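Uncharacterized protein TP-0789 domain-containing protein (Desulfovibrio piger ATCC 29098, PDB 4Z48) is of unknown function but may bind lipid or lipoprotein acyl chains in the cell envelope, like LolA-type carriers. Local coordinates at residues A[171-180]-A[191-199]. Numbering follows the deposited sequence.
Sequences RKDTLLRLRA and KKLFFSRQE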
loop_
_atom_site.group_PDB
_atom_site.type_symbol
_atom_site.label_atom_id
_atom_site.label_comp_id
_atom_site.label_asym_id
_atom_site.label_seq_id
_atom_site.Cartn_x
_atom_site.Cartn_y
_atom_site.Cartn_z
ATOM N N ARG A 171 13.564 0.471 -8.848
ATOM C CA ARG A 171 14.556 1.442 -9.338
ATOM C C ARG A 171 15.835 1.309 -8.573
ATOM O O ARG A 171 15.809 1.302 -7.341
ATOM C CB ARG A 171 14.044 2.874 -9.212
ATOM C CG ARG A 171 12.793 3.157 -10.001
ATOM C CD ARG A 171 12.227 4.464 -9.536
ATOM N NE ARG A 171 11.308 5.073 -10.501
ATOM C CZ ARG A 171 11.677 5.941 -11.440
ATOM N NH1 ARG A 171 12.955 6.292 -11.566
ATOM N NH2 ARG A 171 10.775 6.453 -12.269
ATOM N N LYS A 172 16.964 1.139 -9.298
ATOM C CA LYS A 172 18.267 0.968 -8.664
ATOM C C LYS A 172 18.699 2.212 -7.878
ATOM O O LYS A 172 19.316 2.085 -6.824
ATOM C CB LYS A 172 19.344 0.601 -9.709
ATOM C CG LYS A 172 19.122 -0.776 -10.317
ATOM C CD LYS A 172 20.425 -1.580 -10.440
ATOM C CE LYS A 172 21.371 -1.100 -11.507
ATOM N NZ LYS A 172 22.677 -1.801 -11.384
ATOM N N ASP A 173 18.342 3.397 -8.359
ATOM C CA ASP A 173 18.759 4.654 -7.747
ATOM C C ASP A 173 17.981 5.029 -6.482
ATOM O O ASP A 173 18.603 5.458 -5.505
ATOM C CB ASP A 173 18.708 5.818 -8.762
ATOM C CG ASP A 173 17.477 5.956 -9.644
ATOM O OD1 ASP A 173 16.626 5.030 -9.641
ATOM O OD2 ASP A 173 17.387 6.966 -10.379
ATOM N N THR A 174 16.645 4.947 -6.504
ATOM C CA THR A 174 15.849 5.375 -5.353
ATOM C C THR A 174 15.350 4.188 -4.481
ATOM O O THR A 174 14.907 4.415 -3.358
ATOM C CB THR A 174 14.669 6.201 -5.851
ATOM O OG1 THR A 174 13.777 5.353 -6.581
ATOM C CG2 THR A 174 15.113 7.400 -6.694
ATOM N N LEU A 175 15.368 2.955 -5.012
ATOM C CA LEU A 175 14.895 1.741 -4.306
ATOM C C LEU A 175 13.361 1.746 -4.174
ATOM O O LEU A 175 12.796 0.988 -3.387
ATOM C CB LEU A 175 15.619 1.510 -2.946
ATOM C CG LEU A 175 17.147 1.347 -3.111
ATOM C CD1 LEU A 175 17.879 1.247 -1.763
ATOM C CD2 LEU A 175 17.472 0.143 -3.996
ATOM N N LEU A 176 12.694 2.585 -4.993
ATOM C CA LEU A 176 11.241 2.610 -5.068
ATOM C C LEU A 176 10.799 1.676 -6.166
ATOM O O LEU A 176 11.481 1.589 -7.174
ATOM C CB LEU A 176 10.709 4.036 -5.355
ATOM C CG LEU A 176 10.831 5.060 -4.221
ATOM C CD1 LEU A 176 10.198 6.384 -4.645
ATOM C CD2 LEU A 176 10.195 4.545 -2.919
ATOM N N ARG A 177 9.617 1.051 -6.022
ATOM C CA ARG A 177 9.061 0.225 -7.100
ATOM C C ARG A 177 8.705 1.126 -8.284
ATOM O O ARG A 177 8.239 2.250 -8.066
ATOM C CB ARG A 177 7.768 -0.471 -6.618
ATOM C CG ARG A 177 7.988 -1.475 -5.500
ATOM C CD ARG A 177 6.674 -1.883 -4.798
ATOM N NE ARG A 177 6.975 -2.995 -3.863
ATOM C CZ ARG A 177 7.435 -2.834 -2.620
ATOM N NH1 ARG A 177 7.609 -1.617 -2.118
ATOM N NH2 ARG A 177 7.711 -3.888 -1.867
ATOM N N LEU A 178 8.910 0.629 -9.509
ATOM C CA LEU A 178 8.493 1.264 -10.740
ATOM C C LEU A 178 7.245 0.543 -11.263
ATOM O O LEU A 178 6.316 1.179 -11.731
ATOM C CB LEU A 178 9.638 1.249 -11.768
ATOM C CG LEU A 178 9.358 1.759 -13.179
ATOM C CD1 LEU A 178 9.170 3.251 -13.199
ATOM C CD2 LEU A 178 10.498 1.407 -14.106
ATOM N N ARG A 179 7.188 -0.773 -11.103
ATOM C CA ARG A 179 6.108 -1.600 -11.590
ATOM C C ARG A 179 6.047 -2.868 -10.741
ATOM O O ARG A 179 7.066 -3.284 -10.147
ATOM C CB ARG A 179 6.379 -1.914 -13.095
ATOM C CG ARG A 179 5.596 -3.059 -13.748
ATOM C CD ARG A 179 5.846 -3.173 -15.251
ATOM N NE ARG A 179 7.180 -3.707 -15.569
ATOM C CZ ARG A 179 7.527 -4.240 -16.740
ATOM N NH1 ARG A 179 6.643 -4.332 -17.726
ATOM N NH2 ARG A 179 8.760 -4.686 -16.934
ATOM N N ALA A 180 4.862 -3.473 -10.654
ATOM C CA ALA A 180 4.720 -4.776 -9.999
ATOM C C ALA A 180 3.546 -5.551 -10.581
ATOM O O ALA A 180 2.523 -4.972 -10.979
ATOM C CB ALA A 180 4.596 -4.661 -8.489
ATOM N N LYS A 191 -3.338 -8.426 -10.777
ATOM C CA LYS A 191 -3.179 -6.976 -10.743
ATOM C C LYS A 191 -1.875 -6.551 -11.348
ATOM O O LYS A 191 -0.834 -7.219 -11.165
ATOM C CB LYS A 191 -3.268 -6.389 -9.310
ATOM C CG LYS A 191 -4.432 -6.742 -8.493
ATOM C CD LYS A 191 -4.578 -5.776 -7.363
ATOM C CE LYS A 191 -5.741 -6.261 -6.580
ATOM N NZ LYS A 191 -5.994 -5.416 -5.413
ATOM N N LYS A 192 -1.913 -5.412 -12.049
ATOM C CA LYS A 192 -0.724 -4.755 -12.615
ATOM C C LYS A 192 -0.624 -3.371 -11.959
ATOM O O LYS A 192 -1.580 -2.606 -12.014
ATOM C CB LYS A 192 -0.777 -4.638 -14.163
ATOM C CG LYS A 192 -0.742 -5.951 -14.927
ATOM C CD LYS A 192 -0.292 -5.701 -16.373
ATOM C CE LYS A 192 -1.288 -6.173 -17.418
ATOM N NZ LYS A 192 -0.712 -6.171 -18.804
ATOM N N LEU A 193 0.500 -3.088 -11.298
ATOM C CA LEU A 193 0.731 -1.812 -10.623
ATOM C C LEU A 193 1.808 -1.037 -11.338
ATOM O O LEU A 193 2.808 -1.619 -11.764
ATOM C CB LEU A 193 1.119 -2.008 -9.162
ATOM C CG LEU A 193 0.071 -2.581 -8.192
ATOM C CD1 LEU A 193 -0.161 -4.075 -8.435
ATOM C CD2 LEU A 193 0.553 -2.411 -6.754
ATOM N N PHE A 194 1.570 0.273 -11.499
ATOM C CA PHE A 194 2.491 1.219 -12.110
ATOM C C PHE A 194 2.689 2.339 -11.143
ATOM O O PHE A 194 1.736 3.033 -10.796
ATOM C CB PHE A 194 1.956 1.743 -13.457
ATOM C CG PHE A 194 1.660 0.671 -14.480
ATOM C CD1 PHE A 194 0.418 0.038 -14.511
ATOM C CD2 PHE A 194 2.632 0.268 -15.393
ATOM C CE1 PHE A 194 0.138 -0.941 -15.460
ATOM C CE2 PHE A 194 2.349 -0.718 -16.344
ATOM C CZ PHE A 194 1.103 -1.320 -16.364
ATOM N N PHE A 195 3.916 2.509 -10.679
ATOM C CA PHE A 195 4.296 3.557 -9.752
ATOM C C PHE A 195 4.853 4.643 -10.698
ATOM O O PHE A 195 6.047 4.720 -10.957
ATOM C CB PHE A 195 5.277 2.954 -8.705
ATOM C CG PHE A 195 4.752 1.752 -7.931
ATOM C CD1 PHE A 195 4.816 0.463 -8.475
ATOM C CD2 PHE A 195 4.270 1.893 -6.633
ATOM C CE1 PHE A 195 4.338 -0.659 -7.763
ATOM C CE2 PHE A 195 3.814 0.770 -5.911
ATOM C CZ PHE A 195 3.824 -0.495 -6.494
ATOM N N SER A 196 3.929 5.375 -11.332
ATOM C CA SER A 196 4.141 6.286 -12.451
ATOM C C SER A 196 4.796 7.638 -12.108
ATOM O O SER A 196 5.120 8.411 -13.028
ATOM C CB SER A 196 2.828 6.521 -13.190
ATOM O OG SER A 196 1.775 6.917 -12.311
ATOM N N ARG A 197 4.979 7.936 -10.823
ATOM C CA ARG A 197 5.619 9.181 -10.397
ATOM C C ARG A 197 6.274 9.023 -9.031
ATOM O O ARG A 197 5.664 8.513 -8.097
ATOM C CB ARG A 197 4.642 10.372 -10.383
ATOM C CG ARG A 197 5.361 11.728 -10.151
ATOM C CD ARG A 197 4.414 12.929 -10.176
ATOM N NE ARG A 197 3.290 12.797 -9.229
ATOM C CZ ARG A 197 2.126 13.432 -9.355
ATOM N NH1 ARG A 197 1.870 14.150 -10.438
ATOM N NH2 ARG A 197 1.179 13.291 -8.427
ATOM N N GLN A 198 7.534 9.480 -8.936
ATOM C CA GLN A 198 8.284 9.503 -7.706
ATOM C C GLN A 198 8.800 10.909 -7.494
ATOM O O GLN A 198 9.131 11.615 -8.453
ATOM C CB GLN A 198 9.421 8.427 -7.676
ATOM C CG GLN A 198 10.452 8.541 -8.807
ATOM C CD GLN A 198 11.786 7.917 -8.437
ATOM O OE1 GLN A 198 11.883 7.026 -7.568
ATOM N NE2 GLN A 198 12.832 8.307 -9.148
ATOM N N GLU A 199 8.845 11.341 -6.242
ATOM C CA GLU A 199 9.279 12.700 -5.888
ATOM C C GLU A 199 10.064 12.641 -4.608
ATOM O O GLU A 199 9.726 11.851 -3.735
ATOM C CB GLU A 199 8.066 13.639 -5.706
ATOM C CG GLU A 199 7.365 14.056 -6.985
ATOM C CD GLU A 199 6.150 14.908 -6.698
ATOM O OE1 GLU A 199 6.327 16.124 -6.492
ATOM O OE2 GLU A 199 5.031 14.360 -6.608
HETATM O O HOH W 1 8.711 4.727 -8.977
HETATM O O HOH W 2 7.856 6.300 -12.867
#
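Leu193 and Ala180 exchange two backbone hydrogen bonds as an antiparallel hydrogen-bonded pair, with Leu193 N 2.8 Å from Ala180 O and Ala180 N 3.0 Å from Leu193 O. Arg179 and Phe194 form the adjoining non-hydrogen-bonded pair, and one further bond, Phe195 N to Leu178 O at 2.9 Å, ends the pairing. Apolar contact centres on the Phe195 ring. Phe195 CG stands anti to its carbonyl carbon (chi1 -57°), which lays the ring alongside the extended Arg177 side chain: Arg177 CB sits over one face, 3.7 Å from the ring centroid, as a CH-pi contact, and Arg177 CD meets Phe195 CZ. The edge of the ring faces the backbone around Leu178 O and Arg179 CA, while Ala180 CB approaches Phe195 CE1 at 4.1 Å. The guanidinium of Arg177 continues past the ring to Asp128 and Gln168. These residues belong to a beta hairpin of strands 177-184 and 189-201 within the LolA-like fold of curved antiparallel strands; at its other edge, Leu178 and Arg179 both face Trp169 in a classic beta bulge. Beyond Phe195 the two backbones separate, and side chains and water span the gap. Gln198 reaches into the turn after Arg171, where Thr174 OG1 donates to Gln198 OE1 at 2.7 Å, in the carbonyl plane and on a lone pair. The Gln198 amide is stacked on the Arg171 guanidinium, planes 19° apart; NE2 and Arg171 NH1, both donors, are not bonded to each other. Leu176 CD1 packs against Gln198 CB at 3.7 Å. Two waters complete the bridge: one accepts from Arg171 NE and donates to Arg177 O and, weakly, to Phe195 O; the other, in the guanidinium plane, links Arg171 NH2 to Phe195 O.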